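Local coordinates for prolyl oligopeptidase (Novosphingobium capsulatum, PDB 1YR2), which probably hydrolyses oligopeptides on the carboxyl side of proline, and more slowly of alanine, as a serine peptidase of the prolyl oligopeptidase family, at residues A96-R101 with V709-A714; A457-E462 with T512-G517. One frame throughout, in Å; residues are numbered along the deposited sequence.

Overall arrangement
Both contacts belong to the alpha/beta-hydrolase part of the protein, away from the seven four-stranded blades of the propeller, and their centres lie about 15 Å apart. Along the chain the order is 96-101, 457-462, 512-517, 709-714, so contact 2 is formed entirely within the span that contact 1 closes. Helix 508-514 links them: its end supplies Ile514 to contact 2, while Thr512 packs on Leu98 and Gln710 of contact 1. The salt bridge from Arg101 NE to Asp515 OD2 (2.8 Å) joins them directly. Helix 95-105, which precedes the propeller in sequence, is thereby fastened to hydrolase elements that come after the propeller.

Contact 1: residues A96-R101 with V709-A714; sequences AALEKR and VQAFLA
Leu98 reaches across from helix 95-105 and sets one methyl, CD1, against the backbone of helix 699-717 at Gln710 and Ala711. This is helix-helix packing on the flank of the alpha/beta-hydrolase fold, joining an N-terminal helix to one near the far end of the chain. The close part is small and almost entirely the work of one leucine. The backbones come nearest here, with Leu98 CA 7.0 Å from Ala711 CA. CD1 stands 3.5 Å from Ala711 N and 3.7 Å from Gln710 C, so it rests on the peptide link between the two residues. The short side chain of Ala711 is consistent with this close approach, and its CB adds an apolar touch to CD1 at 4.1 Å. The CB of Leu98 already points toward the other helix, and with CG beside the backbone N (chi1 -68°) CD1 reaches the peptide.

Elsewhere the two segments part quickly. Ala96, Ala97 and Lys100 are exposed to solvent and make no contact with 709-714. On the inner side, Val709 packs on strand 649-654 and Leu713 on strand 594-598, which places helix 699-717 between the central sheet and helix 95-105. Gln710 extends its chain past the leucine, and its amide bonds to a third helix, NE2 to Gly509 O of helix 508-514. Leu98 also packs on Thr512 of that helix and on Ser516 just past its end, while Gln710 OE1 meets the second leucine methyl only loosely, at 4.0 Å from Leu98 CD2.

Contact 2: residues A457-E462 with T512-G517; sequences ADFRVE and TWIDSG
Phe459 has its CG beside the backbone N (chi1 -57°), and Asp515 swings its carboxylate anti to its own backbone N (chi1 -162°). In Ile514 it is CG2 that stands anti to the N, with CG1 beside it, and this presents CG2 to the ring. That methyl lies 3.5 Å from Phe459 CD2 and 3.8 Å from CE2, an apolar contact made obliquely at the CD2-CE2 bond. Farther round, Asp515 OD1 comes in at the ring's edge, near its plane, 3.5 Å from Phe459 CZ, where it meets the slightly positive C-H rim. The carboxylate is turned 76° from the ring plane, and the flat groups do not stack.

No hydrogen bond crosses between the segments, and the acid is held by charge from elsewhere: OD1 forms a salt bridge with Arg481 and OD2 one with Arg101. Two arginines, from strand 473-481 and helix 95-105, thus grip the carboxylate and would be expected to favour its ionised form. Arg481 also packs on Phe459, while Val479 of the same strand touches Ile514.

Just beyond, the helix is closed off. Ser516 OG gives a hydrogen bond to Thr512 O at 2.6 Å. Gly517 N reaches Ile514 O at 3.2 Å, and Gly518 N bonds to Trp513 O; with Gly517 at positive phi, this is a Schellman motif ending helix 508-514. The chain then enters strand 519-523, which runs parallel to its neighbour 490-493 in the eight-stranded sheet that has the strand of Phe459 at one border. Phe459 therefore packs on the helix end of a beta-alpha-beta crossover of the alpha/beta-hydrolase fold, 490-493 / 508-514 / 519-523.

Contact 1: residues A96-R101 with V709-A714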
loop_
_atom_site.group_PDB
_atom_site.type_symbol
_atom_site.label_atom_id
_atom_site.label_comp_id
_atom_site.label_asym_id
_atom_site.label_seq_id
_atom_site.Cartn_x
_atom_site.Cartn_y
_atom_site.Cartn_z
ATOM N N ALA A 96 -8.583 -15.370 -22.921
ATOM C CA ALA A 96 -9.495 -14.366 -23.458
ATOM C C ALA A 96 -10.426 -13.791 -22.417
ATOM O O ALA A 96 -10.591 -12.576 -22.324
ATOM C CB ALA A 96 -10.326 -14.992 -24.579
ATOM N N ALA A 97 -11.039 -14.677 -21.639
ATOM C CA ALA A 97 -12.043 -14.302 -20.671
ATOM C C ALA A 97 -11.386 -13.563 -19.514
ATOM O O ALA A 97 -11.951 -12.613 -18.959
ATOM C CB ALA A 97 -12.741 -15.533 -20.148
ATOM N N LEU A 98 -10.175 -13.972 -19.168
ATOM C CA LEU A 98 -9.457 -13.302 -18.068
ATOM C C LEU A 98 -8.990 -11.918 -18.462
ATOM O O LEU A 98 -9.100 -10.991 -17.658
ATOM C CB LEU A 98 -8.279 -14.123 -17.587
ATOM C CG LEU A 98 -8.679 -15.428 -16.888
ATOM C CD1 LEU A 98 -7.522 -16.467 -16.992
ATOM C CD2 LEU A 98 -9.094 -15.268 -15.435
ATOM N N GLU A 99 -8.436 -11.782 -19.670
ATOM C CA GLU A 99 -7.986 -10.479 -20.186
ATOM C C GLU A 99 -9.157 -9.491 -20.251
ATOM O O GLU A 99 -8.989 -8.333 -19.950
ATOM C CB GLU A 99 -7.359 -10.562 -21.563
ATOM C CG GLU A 99 -6.809 -9.224 -22.050
ATOM C CD GLU A 99 -6.173 -9.268 -23.446
ATOM O OE1 GLU A 99 -6.901 -9.441 -24.462
ATOM O OE2 GLU A 99 -4.924 -9.107 -23.540
ATOM N N LYS A 100 -10.313 -9.984 -20.681
ATOM C CA LYS A 100 -11.507 -9.158 -20.806
ATOM C C LYS A 100 -11.985 -8.705 -19.407
ATOM O O LYS A 100 -12.376 -7.549 -19.250
ATOM C CB LYS A 100 -12.606 -9.936 -21.499
ATOM C CG LYS A 100 -13.913 -9.194 -21.721
ATOM C CD LYS A 100 -14.933 -10.118 -22.411
ATOM C CE LYS A 100 -16.380 -9.700 -22.101
ATOM N NZ LYS A 100 -16.835 -8.599 -22.980
ATOM N N ARG A 101 -12.009 -9.616 -18.442
ATOM C CA ARG A 101 -12.418 -9.246 -17.097
ATOM C C ARG A 101 -11.477 -8.177 -16.533
ATOM O O ARG A 101 -11.948 -7.164 -15.986
ATOM C CB ARG A 101 -12.463 -10.444 -16.155
ATOM C CG ARG A 101 -13.148 -10.146 -14.830
ATOM C CD ARG A 101 -14.625 -9.942 -15.004
ATOM N NE ARG A 101 -15.260 -9.256 -13.899
ATOM C CZ ARG A 101 -15.453 -7.930 -13.830
ATOM N NH1 ARG A 101 -14.912 -7.076 -14.719
ATOM N NH2 ARG A 101 -16.085 -7.443 -12.789
ATOM N N VAL A 709 -0.419 -15.075 -16.989
ATOM C CA VAL A 709 -0.126 -15.801 -15.757
ATOM C C VAL A 709 -1.391 -16.464 -15.270
ATOM O O VAL A 709 -1.384 -17.631 -14.933
ATOM C CB VAL A 709 0.470 -14.843 -14.699
ATOM C CG1 VAL A 709 0.560 -15.471 -13.309
ATOM C CG2 VAL A 709 1.843 -14.355 -15.124
ATOM N N GLN A 710 -2.483 -15.725 -15.165
ATOM C CA GLN A 710 -3.677 -16.336 -14.634
ATOM C C GLN A 710 -4.264 -17.427 -15.535
ATOM O O GLN A 710 -4.839 -18.392 -15.057
ATOM C CB GLN A 710 -4.697 -15.284 -14.232
ATOM C CG GLN A 710 -4.273 -14.540 -12.975
ATOM C CD GLN A 710 -5.334 -13.597 -12.431
ATOM O OE1 GLN A 710 -6.505 -13.614 -12.895
ATOM N NE2 GLN A 710 -4.964 -12.814 -11.424
ATOM N N ALA A 711 -4.165 -17.270 -16.836
ATOM C CA ALA A 711 -4.596 -18.337 -17.747
ATOM C C ALA A 711 -3.768 -19.606 -17.500
ATOM O O ALA A 711 -4.320 -20.712 -17.488
ATOM C CB ALA A 711 -4.417 -17.884 -19.185
ATOM N N PHE A 712 -2.455 -19.445 -17.329
ATOM C CA PHE A 712 -1.549 -20.582 -17.027
ATOM C C PHE A 712 -1.962 -21.230 -15.705
ATOM O O PHE A 712 -2.211 -22.434 -15.616
ATOM C CB PHE A 712 -0.116 -20.072 -16.998
ATOM C CG PHE A 712 0.933 -21.126 -16.829
ATOM C CD1 PHE A 712 1.396 -21.454 -15.570
ATOM C CD2 PHE A 712 1.539 -21.683 -17.921
ATOM C CE1 PHE A 712 2.421 -22.395 -15.446
ATOM C CE2 PHE A 712 2.578 -22.623 -17.805
ATOM C CZ PHE A 712 3.005 -22.973 -16.586
ATOM N N LEU A 713 -2.052 -20.442 -14.658
ATOM C CA LEU A 713 -2.474 -20.980 -13.351
ATOM C C LEU A 713 -3.879 -21.613 -13.399
ATOM O O LEU A 713 -4.120 -22.653 -12.767
ATOM C CB LEU A 713 -2.432 -19.893 -12.264
ATOM C CG LEU A 713 -1.078 -19.200 -12.070
ATOM C CD1 LEU A 713 -1.152 -18.160 -10.921
ATOM C CD2 LEU A 713 0.039 -20.223 -11.793
ATOM N N ALA A 714 -4.821 -20.974 -14.087
ATOM C CA ALA A 714 -6.169 -21.548 -14.249
ATOM C C ALA A 714 -6.168 -22.886 -14.963
ATOM O O ALA A 714 -6.871 -23.789 -14.587
ATOM C CB ALA A 714 -7.067 -20.598 -15.045
#

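Contact 2: residues A457-E462 with T512-G517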
loop_
_atom_site.group_PDB
_atom_site.type_symbol
_atom_site.label_atom_id
_atom_site.label_comp_id
_atom_site.label_asym_id
_atom_site.label_seq_id
_atom_site.Cartn_x
_atom_site.Cartn_y
_atom_site.Cartn_z
ATOM N N ALA A 457 -20.517 -6.382 -2.204
ATOM C CA ALA A 457 -21.324 -7.292 -1.364
ATOM C C ALA A 457 -21.555 -8.716 -1.946
ATOM O O ALA A 457 -22.066 -9.591 -1.251
ATOM C CB ALA A 457 -22.673 -6.651 -1.080
ATOM N N ASP A 458 -21.175 -8.960 -3.199
ATOM C CA ASP A 458 -21.248 -10.292 -3.766
ATOM C C ASP A 458 -20.029 -11.144 -3.429
ATOM O O ASP A 458 -19.895 -12.243 -3.934
ATOM C CB ASP A 458 -21.370 -10.229 -5.294
ATOM C CG ASP A 458 -22.781 -9.979 -5.765
ATOM O OD1 ASP A 458 -23.697 -9.991 -4.932
ATOM O OD2 ASP A 458 -23.072 -9.768 -6.978
ATOM N N PHE A 459 -19.151 -10.643 -2.570
ATOM C CA PHE A 459 -17.919 -11.338 -2.241
ATOM C C PHE A 459 -17.733 -11.261 -0.728
ATOM O O PHE A 459 -18.264 -10.345 -0.084
ATOM C CB PHE A 459 -16.720 -10.668 -2.912
ATOM C CG PHE A 459 -16.845 -10.567 -4.371
ATOM C CD1 PHE A 459 -17.581 -9.541 -4.941
ATOM C CD2 PHE A 459 -16.267 -11.519 -5.192
ATOM C CE1 PHE A 459 -17.773 -9.527 -6.313
ATOM C CE2 PHE A 459 -16.430 -11.447 -6.561
ATOM C CZ PHE A 459 -17.191 -10.444 -7.086
ATOM N N ARG A 460 -16.936 -12.178 -0.193
ATOM C CA ARG A 460 -16.647 -12.227 1.224
ATOM C C ARG A 460 -15.150 -12.338 1.461
ATOM O O ARG A 460 -14.513 -13.216 0.865
ATOM C CB ARG A 460 -17.316 -13.477 1.778
ATOM C CG ARG A 460 -17.584 -13.450 3.246
ATOM C CD ARG A 460 -18.441 -14.660 3.728
ATOM N NE ARG A 460 -19.857 -14.517 3.380
ATOM C CZ ARG A 460 -20.557 -15.338 2.585
ATOM N NH1 ARG A 460 -19.998 -16.401 2.008
ATOM N NH2 ARG A 460 -21.841 -15.081 2.352
ATOM N N VAL A 461 -14.595 -11.475 2.323
ATOM C CA VAL A 461 -13.212 -11.625 2.806
ATOM C C VAL A 461 -13.320 -12.294 4.169
ATOM O O VAL A 461 -14.004 -11.766 5.052
ATOM C CB VAL A 461 -12.521 -10.258 2.982
ATOM C CG1 VAL A 461 -11.145 -10.382 3.592
ATOM C CG2 VAL A 461 -12.439 -9.531 1.649
ATOM N N GLU A 462 -12.645 -13.418 4.357
ATOM C CA GLU A 462 -12.637 -14.103 5.650
ATOM C C GLU A 462 -11.210 -14.116 6.163
ATOM O O GLU A 462 -10.301 -13.926 5.389
ATOM C CB GLU A 462 -13.108 -15.544 5.452
ATOM C CG GLU A 462 -14.594 -15.640 5.179
ATOM C CD GLU A 462 -15.084 -17.073 5.022
ATOM O OE1 GLU A 462 -15.246 -17.792 6.025
ATOM O OE2 GLU A 462 -15.312 -17.479 3.871
ATOM N N THR A 512 -9.722 -10.215 -10.622
ATOM C CA THR A 512 -9.986 -10.931 -11.864
ATOM C C THR A 512 -10.138 -12.431 -11.554
ATOM O O THR A 512 -11.044 -13.098 -12.080
ATOM C CB THR A 512 -8.818 -10.691 -12.881
ATOM O OG1 THR A 512 -8.733 -9.302 -13.213
ATOM C CG2 THR A 512 -9.040 -11.451 -14.234
ATOM N N TRP A 513 -9.214 -12.979 -10.761
ATOM C CA TRP A 513 -9.276 -14.381 -10.379
ATOM C C TRP A 513 -10.534 -14.668 -9.571
ATOM O O TRP A 513 -11.257 -15.596 -9.894
ATOM C CB TRP A 513 -8.056 -14.780 -9.556
ATOM C CG TRP A 513 -7.951 -16.171 -9.127
ATOM C CD1 TRP A 513 -8.318 -16.693 -7.937
ATOM C CD2 TRP A 513 -7.392 -17.262 -9.884
ATOM N NE1 TRP A 513 -8.035 -18.033 -7.900
ATOM C CE2 TRP A 513 -7.462 -18.409 -9.080
ATOM C CE3 TRP A 513 -6.820 -17.364 -11.146
ATOM C CZ2 TRP A 513 -6.966 -19.642 -9.480
ATOM C CZ3 TRP A 513 -6.309 -18.610 -11.555
ATOM C CH2 TRP A 513 -6.410 -19.725 -10.731
ATOM N N ILE A 514 -10.797 -13.871 -8.547
ATOM C CA ILE A 514 -11.961 -14.090 -7.666
ATOM C C ILE A 514 -13.281 -13.970 -8.432
ATOM O O ILE A 514 -14.194 -14.791 -8.256
ATOM C CB ILE A 514 -11.922 -13.100 -6.517
ATOM C CG1 ILE A 514 -10.619 -13.281 -5.682
ATOM C CG2 ILE A 514 -13.215 -13.218 -5.677
ATOM C CD1 ILE A 514 -10.208 -12.031 -4.919
ATOM N N ASP A 515 -13.372 -12.965 -9.310
ATOM C CA ASP A 515 -14.572 -12.774 -10.111
ATOM C C ASP A 515 -14.589 -13.590 -11.394
ATOM O O ASP A 515 -15.440 -13.369 -12.280
ATOM C CB ASP A 515 -14.817 -11.316 -10.363
ATOM C CG ASP A 515 -16.259 -11.044 -10.790
ATOM O OD1 ASP A 515 -17.199 -11.719 -10.299
ATOM O OD2 ASP A 515 -16.534 -10.183 -11.615
ATOM N N SER A 516 -13.672 -14.569 -11.474
ATOM C CA SER A 516 -13.743 -15.631 -12.471
ATOM C C SER A 516 -14.105 -17.005 -11.841
ATOM O O SER A 516 -14.129 -18.000 -12.532
ATOM C CB SER A 516 -12.403 -15.701 -13.220
ATOM O OG SER A 516 -12.191 -14.493 -13.945
ATOM N N GLY A 517 -14.444 -17.027 -10.551
ATOM C CA GLY A 517 -14.801 -18.241 -9.825
ATOM C C GLY A 517 -13.674 -18.962 -9.087
ATOM O O GLY A 517 -13.823 -20.145 -8.722
#